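Local coordinates for protein glutaconate CoA-transferase subunit A (Acidaminococcus fermentans, PDB 1POI) that catalyses the transfer of the CoA moiety from acetyl-CoA to (R)-2-hydroxyglutarate and related acids such as glutaconate, a step of glutamate degradation by the hydroxyglutarate pathway, at residues A[180-185]-A[209-214]; A[185-190]-A[218-223]. All blocks are in the same frame, centred on the assembly; numbering follows the deposited sequence.

Contact 1: residues A[180-185]-A[209-214]; sequences QQASPD and VTCEEI
A182 and I214 pair in parallel where two neighbouring strands of the seven-stranded parallel sheet of the CoA-transferase domain, 174-179 and 206-211, turn a corner, at Q180 and E212, and run on together as 181-182 and 213-214 in a small mixed sheet. The main tie is A182 N to E213 O, 3.1 Å, with the donor in the carbonyl plane. The same oxygen is also approached by the CA-H of Q181, with CA 3.2 Å away. E213 N reaches Q180 O in a weak bond of 3.2 Å. A182 also bonds the backbone of I215, just beyond the segment, and beside this its O makes a CA-H...O contact with I214 CA at 3.1 Å. Side chains divide between the faces. On one, Q181 and E213 lie side by side and point the same way, amide and carboxylate planes 40° apart; Q181 CG is 3.6 Å from E213 OE2. E213 CG stands between its own backbone N and carbonyl carbon (chi1 48°), which sets the extended chain alongside Q181. On the other face A182 CB meets C211 SG at 4.0 Å, while I214 CG2 touches P184 CG at 4.1 Å. The polar ends of Q180, Q181 and E212 find their partners outside the two segments. Q181 OE1 takes the indole N-H of W191; Q180 OE1 accepts from W191 N and NE2 donates to Y250 O. E212, bent at chi2 (-75°), carries its carboxylate away from Q180: OE1 accepts from Y242 N, and OE2 bonds Y253 OH and H178 NE2 of strand 174-179. Backbone groups thus join the two segments, whereas the glutamine amides and the E212 carboxylate tie the corner to that strand and to surrounding loops.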
loop_
_atom_site.group_PDB
_atom_site.type_symbol
_atom_site.label_atom_id
_atom_site.label_comp_id
_atom_site.label_asym_id
_atom_site.label_seq_id
_atom_site.Cartn_x
_atom_site.Cartn_y
_atom_site.Cartn_z
ATOM N N GLN A 180 -15.288 -3.683 -7.577
ATOM C CA GLN A 180 -14.016 -3.600 -8.290
ATOM C C GLN A 180 -13.267 -4.905 -8.418
ATOM O O GLN A 180 -12.591 -5.126 -9.420
ATOM C CB GLN A 180 -13.107 -2.532 -7.702
ATOM C CG GLN A 180 -13.644 -1.130 -7.852
ATOM C CD GLN A 180 -14.623 -0.810 -6.769
ATOM O OE1 GLN A 180 -15.028 -1.690 -6.020
ATOM N NE2 GLN A 180 -14.954 0.449 -6.618
ATOM N N GLN A 181 -13.364 -5.770 -7.419
ATOM C CA GLN A 181 -12.671 -7.068 -7.484
ATOM C C GLN A 181 -13.478 -8.157 -6.772
ATOM O O GLN A 181 -14.192 -7.881 -5.785
ATOM C CB GLN A 181 -11.285 -6.988 -6.830
ATOM C CG GLN A 181 -10.384 -5.872 -7.314
ATOM C CD GLN A 181 -9.190 -5.700 -6.415
ATOM O OE1 GLN A 181 -9.317 -5.188 -5.300
ATOM N NE2 GLN A 181 -8.025 -6.148 -6.874
ATOM N N ALA A 182 -13.341 -9.383 -7.259
ATOM C CA ALA A 182 -14.034 -10.528 -6.692
ATOM C C ALA A 182 -13.226 -11.769 -7.026
ATOM O O ALA A 182 -12.384 -11.740 -7.924
ATOM C CB ALA A 182 -15.433 -10.636 -7.255
ATOM N N SER A 183 -13.393 -12.813 -6.227
ATOM C CA SER A 183 -12.675 -14.067 -6.443
ATOM C C SER A 183 -13.602 -15.114 -7.078
ATOM O O SER A 183 -14.833 -14.907 -7.169
ATOM C CB SER A 183 -12.148 -14.594 -5.105
ATOM O OG SER A 183 -13.086 -14.354 -4.057
ATOM N N PRO A 184 -13.041 -16.238 -7.554
ATOM C CA PRO A 184 -13.939 -17.226 -8.142
ATOM C C PRO A 184 -14.894 -17.822 -7.087
ATOM O O PRO A 184 -15.919 -18.382 -7.431
ATOM C CB PRO A 184 -12.973 -18.269 -8.683
ATOM C CG PRO A 184 -11.812 -17.444 -9.073
ATOM C CD PRO A 184 -11.647 -16.567 -7.875
ATOM N N ASP A 185 -14.559 -17.718 -5.809
ATOM C CA ASP A 185 -15.438 -18.262 -4.791
ATOM C C ASP A 185 -16.449 -17.269 -4.286
ATOM O O ASP A 185 -17.142 -17.543 -3.309
ATOM C CB ASP A 185 -14.661 -18.870 -3.618
ATOM C CG ASP A 185 -13.955 -17.832 -2.739
ATOM O OD1 ASP A 185 -14.362 -16.651 -2.660
ATOM O OD2 ASP A 185 -12.965 -18.236 -2.100
ATOM N N VAL A 209 -22.900 -10.761 -8.462
ATOM C CA VAL A 209 -21.893 -9.718 -8.362
ATOM C C VAL A 209 -21.152 -9.470 -9.691
ATOM O O VAL A 209 -20.487 -10.367 -10.227
ATOM C CB VAL A 209 -20.866 -10.047 -7.210
ATOM C CG1 VAL A 209 -20.097 -11.321 -7.537
ATOM C CG2 VAL A 209 -19.873 -8.900 -6.998
ATOM N N THR A 210 -21.346 -8.297 -10.289
ATOM C CA THR A 210 -20.588 -7.988 -11.517
ATOM C C THR A 210 -19.338 -7.261 -11.001
ATOM O O THR A 210 -19.448 -6.397 -10.104
ATOM C CB THR A 210 -21.344 -7.090 -12.509
ATOM O OG1 THR A 210 -21.906 -5.976 -11.816
ATOM C CG2 THR A 210 -22.441 -7.861 -13.219
ATOM N N CYS A 211 -18.166 -7.630 -11.514
ATOM C CA CYS A 211 -16.929 -7.028 -11.063
ATOM C C CYS A 211 -15.963 -6.609 -12.194
ATOM O O CYS A 211 -15.936 -7.204 -13.263
ATOM C CB CYS A 211 -16.255 -8.010 -10.142
ATOM S SG CYS A 211 -15.666 -9.413 -11.018
ATOM N N GLU A 212 -15.147 -5.591 -11.937
ATOM C CA GLU A 212 -14.185 -5.072 -12.905
ATOM C C GLU A 212 -13.105 -6.081 -13.150
ATOM O O GLU A 212 -12.531 -6.147 -14.227
ATOM C CB GLU A 212 -13.553 -3.803 -12.362
ATOM C CG GLU A 212 -14.522 -2.688 -12.103
ATOM C CD GLU A 212 -14.982 -2.031 -13.380
ATOM O OE1 GLU A 212 -14.323 -2.219 -14.416
ATOM O OE2 GLU A 212 -15.996 -1.309 -13.351
ATOM N N GLU A 213 -12.725 -6.788 -12.105
ATOM C CA GLU A 213 -11.721 -7.817 -12.251
ATOM C C GLU A 213 -11.909 -8.935 -11.256
ATOM O O GLU A 213 -12.545 -8.767 -10.223
ATOM C CB GLU A 213 -10.326 -7.238 -12.135
ATOM C CG GLU A 213 -10.153 -6.334 -10.950
ATOM C CD GLU A 213 -8.763 -5.765 -10.877
ATOM O OE1 GLU A 213 -7.834 -6.393 -11.448
ATOM O OE2 GLU A 213 -8.622 -4.691 -10.244
ATOM N N ILE A 214 -11.317 -10.067 -11.590
ATOM C CA ILE A 214 -11.380 -11.276 -10.808
ATOM C C ILE A 214 -9.956 -11.646 -10.421
ATOM O O ILE A 214 -9.069 -11.688 -11.284
ATOM C CB ILE A 214 -12.008 -12.440 -11.684
ATOM C CG1 ILE A 214 -13.472 -12.109 -12.030
ATOM C CG2 ILE A 214 -11.883 -13.801 -10.991
ATOM C CD1 ILE A 214 -14.186 -13.172 -12.840
#

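Contact 2: residues A[185-190]-A[218-223]; sequences DGTVRI and EEIRRD
D185 and R221 form a salt bridge between an Asx turn and helix 217-221; the turn leads into strand 188-189 of the small mixed sheet. D185 CG lies between its backbone N and carbonyl carbon (chi1 70°), bringing OD1 back over the turn to accept T187 N at 2.9 Å. OD2 faces R221 NH2 at 2.6 Å, met on its syn side but somewhat out of the carboxylate plane, and lies near the guanidinium plane although the two flat groups are turned 72° apart. R221 sets out away from residues 185-190, but its chain, extended from CG to NE, brings the guanidinium back to D185; an acidic side chain of another protein's chain also pairs with NH2. I220 packs on T187 and R189: CG1 is anti to its backbone N (chi1 -161°), CD1 comes 3.5 Å from T187 O, and CG2 lies 4.1 Å from T187 CB. R189 slides past I220 in the opposite direction, NE 3.8 Å from I220 CG1 and bonded to N227 OD1. Its NH2 makes a weak 3.5 Å bond to I220 O, while a water, held by E219 OE2 at 2.7 Å, is only weakly bonded to R189 NH1.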
loop_
_atom_site.group_PDB
_atom_site.type_symbol
_atom_site.label_atom_id
_atom_site.label_comp_id
_atom_site.label_asym_id
_atom_site.label_seq_id
_atom_site.Cartn_x
_atom_site.Cartn_y
_atom_site.Cartn_z
ATOM N N ASP A 185 -14.559 -17.718 -5.809
ATOM C CA ASP A 185 -15.438 -18.262 -4.791
ATOM C C ASP A 185 -16.449 -17.269 -4.286
ATOM O O ASP A 185 -17.142 -17.543 -3.309
ATOM C CB ASP A 185 -14.661 -18.870 -3.618
ATOM C CG ASP A 185 -13.955 -17.832 -2.739
ATOM O OD1 ASP A 185 -14.362 -16.651 -2.660
ATOM O OD2 ASP A 185 -12.965 -18.236 -2.100
ATOM N N GLY A 186 -16.482 -16.089 -4.891
ATOM C CA GLY A 186 -17.457 -15.098 -4.467
ATOM C C GLY A 186 -17.008 -14.032 -3.491
ATOM O O GLY A 186 -17.817 -13.158 -3.152
ATOM N N THR A 187 -15.765 -14.091 -3.000
ATOM C CA THR A 187 -15.302 -13.043 -2.096
ATOM C C THR A 187 -15.265 -11.729 -2.908
ATOM O O THR A 187 -14.651 -11.657 -3.993
ATOM C CB THR A 187 -13.919 -13.337 -1.507
ATOM O OG1 THR A 187 -13.805 -14.733 -1.203
ATOM C CG2 THR A 187 -13.736 -12.559 -0.229
ATOM N N VAL A 188 -15.922 -10.711 -2.359
ATOM C CA VAL A 188 -16.074 -9.403 -2.988
ATOM C C VAL A 188 -15.404 -8.228 -2.279
ATOM O O VAL A 188 -15.575 -8.039 -1.067
ATOM C CB VAL A 188 -17.570 -9.087 -3.141
ATOM C CG1 VAL A 188 -17.798 -7.670 -3.622
ATOM C CG2 VAL A 188 -18.191 -10.090 -4.079
ATOM N N ARG A 189 -14.701 -7.415 -3.076
ATOM C CA ARG A 189 -13.985 -6.220 -2.623
ATOM C C ARG A 189 -14.600 -4.976 -3.268
ATOM O O ARG A 189 -14.521 -4.820 -4.484
ATOM C CB ARG A 189 -12.521 -6.284 -3.077
ATOM C CG ARG A 189 -11.489 -6.373 -1.973
ATOM C CD ARG A 189 -10.095 -6.576 -2.562
ATOM N NE ARG A 189 -9.213 -7.322 -1.660
ATOM C CZ ARG A 189 -7.893 -7.440 -1.807
ATOM N NH1 ARG A 189 -7.261 -6.851 -2.820
ATOM N NH2 ARG A 189 -7.201 -8.211 -0.973
ATOM N N ILE A 190 -15.233 -4.128 -2.465
ATOM C CA ILE A 190 -15.808 -2.874 -2.930
ATOM C C ILE A 190 -14.997 -1.683 -2.331
ATOM O O ILE A 190 -15.104 -1.408 -1.127
ATOM C CB ILE A 190 -17.241 -2.690 -2.420
ATOM C CG1 ILE A 190 -18.157 -3.810 -2.923
ATOM C CG2 ILE A 190 -17.765 -1.300 -2.817
ATOM C CD1 ILE A 190 -19.596 -3.670 -2.390
ATOM N N GLU A 218 -6.413 -17.254 -3.398
ATOM C CA GLU A 218 -5.206 -17.056 -2.599
ATOM C C GLU A 218 -4.907 -15.554 -2.441
ATOM O O GLU A 218 -4.722 -15.070 -1.332
ATOM C CB GLU A 218 -3.997 -17.784 -3.193
ATOM C CG GLU A 218 -2.674 -17.279 -2.593
ATOM C CD GLU A 218 -1.507 -18.258 -2.715
ATOM O OE1 GLU A 218 -1.169 -18.674 -3.850
ATOM O OE2 GLU A 218 -0.908 -18.593 -1.660
ATOM N N GLU A 219 -4.982 -14.816 -3.543
ATOM C CA GLU A 219 -4.721 -13.382 -3.573
ATOM C C GLU A 219 -5.640 -12.476 -2.734
ATOM O O GLU A 219 -5.170 -11.626 -1.975
ATOM C CB GLU A 219 -4.738 -12.923 -5.035
ATOM C CG GLU A 219 -4.409 -11.459 -5.257
ATOM C CD GLU A 219 -3.008 -11.087 -4.793
ATOM O OE1 GLU A 219 -2.130 -11.974 -4.663
ATOM O OE2 GLU A 219 -2.788 -9.885 -4.557
ATOM N N ILE A 220 -6.943 -12.632 -2.889
ATOM C CA ILE A 220 -7.921 -11.801 -2.184
ATOM C C ILE A 220 -7.941 -11.990 -0.660
ATOM O O ILE A 220 -8.564 -11.217 0.084
ATOM C CB ILE A 220 -9.342 -12.007 -2.817
ATOM C CG1 ILE A 220 -10.270 -10.859 -2.450
ATOM C CG2 ILE A 220 -9.951 -13.299 -2.357
ATOM C CD1 ILE A 220 -11.358 -10.621 -3.485
ATOM N N ARG A 221 -7.236 -13.011 -0.196
ATOM C CA ARG A 221 -7.178 -13.290 1.223
ATOM C C ARG A 221 -5.911 -12.755 1.852
ATOM O O ARG A 221 -5.841 -12.627 3.076
ATOM C CB ARG A 221 -7.294 -14.782 1.461
ATOM C CG ARG A 221 -8.669 -15.285 1.192
ATOM C CD ARG A 221 -8.670 -16.735 0.758
ATOM N NE ARG A 221 -9.966 -17.038 0.153
ATOM C CZ ARG A 221 -11.106 -17.069 0.833
ATOM N NH1 ARG A 221 -11.110 -16.835 2.143
ATOM N NH2 ARG A 221 -12.251 -17.242 0.196
ATOM N N ARG A 222 -4.921 -12.429 1.016
ATOM C CA ARG A 222 -3.646 -11.874 1.475
ATOM C C ARG A 222 -3.839 -10.710 2.471
ATOM O O ARG A 222 -2.984 -10.477 3.319
ATOM C CB ARG A 222 -2.795 -11.423 0.278
ATOM C CG ARG A 222 -1.620 -12.335 -0.065
ATOM C CD ARG A 222 -2.060 -13.752 -0.371
ATOM N NE ARG A 222 -0.935 -14.671 -0.571
ATOM C CZ ARG A 222 -0.151 -14.692 -1.650
ATOM N NH1 ARG A 222 -0.357 -13.844 -2.655
ATOM N NH2 ARG A 222 0.878 -15.532 -1.707
ATOM N N ASP A 223 -4.929 -9.961 2.343
ATOM C CA ASP A 223 -5.232 -8.877 3.264
ATOM C C ASP A 223 -6.747 -8.905 3.508
ATOM O O ASP A 223 -7.504 -8.137 2.919
ATOM C CB ASP A 223 -4.780 -7.526 2.705
ATOM C CG ASP A 223 -5.142 -6.347 3.629
ATOM O OD1 ASP A 223 -5.713 -6.545 4.726
ATOM O OD2 ASP A 223 -4.843 -5.203 3.253
HETATM O O HOH W 1 -4.471 -7.808 -4.520
#

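Contacts 1 and 2, with centres about 9 Å apart, both include D185 in their segments, though it makes contact across only contact 2. Both reach the same three-stranded sheet, in which strand 181-182 is central, parallel to 213-214 and antiparallel to 188-189. Contact 1 makes the parallel junction; contact 2 joins the other edge strand to helix 217-221, which follows 213-214 in the chain. Q181 O lies 2.8 Å from R189 N, probably a hydrogen bond, and Q180 and Q181 both face R189 in a classic beta bulge. A182 CB also packs against T187 O at 3.5 Å. Along the chain the segments alternate: 180-185, 185-190, 209-214, 218-223.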